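Local coordinates for DUF4276 family protein (PDB 2P62) that is of unknown function but belongs to the DUF3226 family, whose Toprim-like fold suggests, without proof, a role related to nucleic acid processing, at residues 17-22 with 210-215. Numbering follows the deposited sequence.
Sequences FKVLLE and KYIGIM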
loop_
_atom_site.group_PDB
_atom_site.type_symbol
_atom_site.label_atom_id
_atom_site.label_comp_id
_atom_site.label_asym_id
_atom_site.label_seq_id
_atom_site.Cartn_x
_atom_site.Cartn_y
_atom_site.Cartn_z
ATOM N N PHE A 17 -4.968 14.409 0.931
ATOM C CA PHE A 17 -5.984 15.295 1.485
ATOM C C PHE A 17 -6.176 15.120 2.989
ATOM O O PHE A 17 -6.381 16.098 3.713
ATOM C CB PHE A 17 -7.318 15.101 0.761
ATOM C CG PHE A 17 -7.436 15.904 -0.505
ATOM C CD1 PHE A 17 -7.727 17.266 -0.454
ATOM C CD2 PHE A 17 -7.205 15.312 -1.745
ATOM C CE1 PHE A 17 -7.779 18.036 -1.623
ATOM C CE2 PHE A 17 -7.253 16.070 -2.917
ATOM C CZ PHE A 17 -7.540 17.440 -2.855
ATOM N N LYS A 18 -6.098 13.876 3.454
ATOM C CA LYS A 18 -6.274 13.562 4.866
ATOM C C LYS A 18 -5.197 14.209 5.746
ATOM O O LYS A 18 -5.503 14.777 6.795
ATOM C CB LYS A 18 -6.291 12.033 5.052
ATOM C CG LYS A 18 -6.725 11.543 6.434
ATOM C CD LYS A 18 -5.543 11.126 7.295
ATOM C CE LYS A 18 -5.019 9.763 6.896
ATOM N NZ LYS A 18 -6.059 8.749 7.107
ATOM N N VAL A 19 -3.939 14.154 5.329
ATOM C CA VAL A 19 -2.911 14.758 6.169
ATOM C C VAL A 19 -3.071 16.284 6.227
ATOM O O VAL A 19 -2.866 16.895 7.274
ATOM C CB VAL A 19 -1.469 14.354 5.717
ATOM C CG1 VAL A 19 -1.179 14.846 4.300
ATOM C CG2 VAL A 19 -0.449 14.902 6.710
ATOM N N LEU A 20 -3.457 16.905 5.119
ATOM C CA LEU A 20 -3.648 18.347 5.139
ATOM C C LEU A 20 -4.865 18.719 5.981
ATOM O O LEU A 20 -4.799 19.629 6.804
ATOM C CB LEU A 20 -3.846 18.888 3.728
ATOM C CG LEU A 20 -2.658 18.781 2.773
ATOM C CD1 LEU A 20 -3.170 19.028 1.371
ATOM C CD2 LEU A 20 -1.547 19.765 3.154
ATOM N N LEU A 21 -5.976 18.018 5.774
ATOM C CA LEU A 21 -7.211 18.300 6.502
ATOM C C LEU A 21 -7.102 18.054 8.008
ATOM O O LEU A 21 -7.754 18.735 8.793
ATOM C CB LEU A 21 -8.368 17.479 5.919
ATOM C CG LEU A 21 -8.814 17.810 4.488
ATOM C CD1 LEU A 21 -9.917 16.857 4.048
ATOM C CD2 LEU A 21 -9.300 19.256 4.433
ATOM N N GLU A 22 -6.280 17.084 8.404
ATOM C CA GLU A 22 -6.084 16.771 9.817
ATOM C C GLU A 22 -4.995 17.641 10.443
ATOM O O GLU A 22 -5.262 18.455 11.329
ATOM C CB GLU A 22 -5.703 15.290 10.002
ATOM C CG GLU A 22 -6.853 14.308 9.746
ATOM C CD GLU A 22 -6.504 12.835 10.011
ATOM O OE1 GLU A 22 -7.422 11.994 9.931
ATOM O OE2 GLU A 22 -5.333 12.507 10.296
ATOM N N LYS A 210 3.511 10.985 6.046
ATOM C CA LYS A 210 4.688 11.203 6.872
ATOM C C LYS A 210 5.441 12.466 6.454
ATOM O O LYS A 210 5.641 13.372 7.261
ATOM C CB LYS A 210 5.623 9.997 6.787
ATOM C CG LYS A 210 6.806 10.092 7.721
ATOM C CD LYS A 210 7.757 8.933 7.538
ATOM C CE LYS A 210 8.991 9.101 8.421
ATOM N NZ LYS A 210 10.103 8.217 7.951
ATOM N N TYR A 211 5.849 12.517 5.190
ATOM C CA TYR A 211 6.588 13.653 4.647
ATOM C C TYR A 211 5.878 14.994 4.862
ATOM O O TYR A 211 6.492 15.976 5.293
ATOM C CB TYR A 211 6.841 13.429 3.154
ATOM C CG TYR A 211 7.639 14.522 2.478
ATOM C CD1 TYR A 211 8.868 14.941 2.995
ATOM C CD2 TYR A 211 7.179 15.117 1.299
ATOM C CE1 TYR A 211 9.624 15.927 2.354
ATOM C CE2 TYR A 211 7.925 16.098 0.651
ATOM C CZ TYR A 211 9.148 16.498 1.188
ATOM O OH TYR A 211 9.881 17.474 0.556
ATOM N N ILE A 212 4.585 15.046 4.578
ATOM C CA ILE A 212 3.863 16.295 4.757
ATOM C C ILE A 212 3.625 16.580 6.235
ATOM O O ILE A 212 3.767 17.716 6.688
ATOM C CB ILE A 212 2.527 16.266 3.995
ATOM C CG1 ILE A 212 2.816 16.171 2.491
ATOM C CG2 ILE A 212 1.689 17.500 4.345
ATOM C CD1 ILE A 212 1.588 16.209 1.603
ATOM N N GLY A 213 3.278 15.538 6.984
ATOM C CA GLY A 213 3.024 15.689 8.406
ATOM C C GLY A 213 4.213 16.253 9.155
ATOM O O GLY A 213 4.067 17.068 10.063
ATOM N N ILE A 214 5.403 15.812 8.780
ATOM C CA ILE A 214 6.602 16.305 9.423
ATOM C C ILE A 214 6.905 17.744 8.989
ATOM O O ILE A 214 7.281 18.571 9.819
ATOM C CB ILE A 214 7.792 15.384 9.110
ATOM C CG1 ILE A 214 7.595 14.046 9.830
ATOM C CG2 ILE A 214 9.093 16.043 9.522
ATOM C CD1 ILE A 214 8.651 13.001 9.502
ATOM N N MET A 215 6.728 18.039 7.699
ATOM C CA MET A 215 6.985 19.377 7.164
ATOM C C MET A 215 6.164 20.407 7.911
ATOM O O MET A 215 6.638 21.501 8.203
ATOM C CB MET A 215 6.640 19.459 5.670
ATOM C CG MET A 215 6.938 20.834 5.047
ATOM S SD MET A 215 6.836 20.882 3.242
ATOM C CE MET A 215 8.397 20.087 2.873
#
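Ile-212 meets Val-19 and Leu-20 where segment 210-215 of helix 204-218 runs nearly parallel to segment 17-22 of helix 11-23, the axes of the two segments 9.5 Å apart at closest approach and 20° from parallel. Its methyl CG2 does most of the touching: it lies 3.9 Å from Val-19 CG1 and also 4.1 Å from Leu-20 CD2, the two partners lying roughly at right angles as seen from the methyl. The longer branch of the isoleucine, ending in CD1, also comes within 4.1 Å of Val-19 CG1, so that Val-19 CG1 sits against both arms of the isoleucine. Beyond this pair, Leu-223 of helix 220-229 touches both Leu-20 and Ile-212, and Leu-236 of helix 233-239 packs on Leu-20, extending the apolar cluster.

One residue further, Gly-213 offers bare backbone to the other methyl of the valine. Val-19 CG2, turned anti to its own backbone nitrogen with CG1 between that nitrogen and the carbonyl carbon (chi1 62°), rests 3.8 Å from Gly-213 N and nearly as close to its CA. Here the CA atoms of Val-19 and Gly-213 are 6.4 Å apart, the nearest pair across the two segments. Replacing Val-19 by alanine would probably open a gap beside Ile-212 and leave the Gly-213 backbone without its methyl cover.

The interface joins the helix that follows the first strand of the Toprim-like sheet to the helical C-terminal part of the chain. No hydrogen bond or salt bridge crosses it; cohesion between these segments therefore rests on dispersion contacts and the exclusion of water, and depends on shape rather than on any polar pairing.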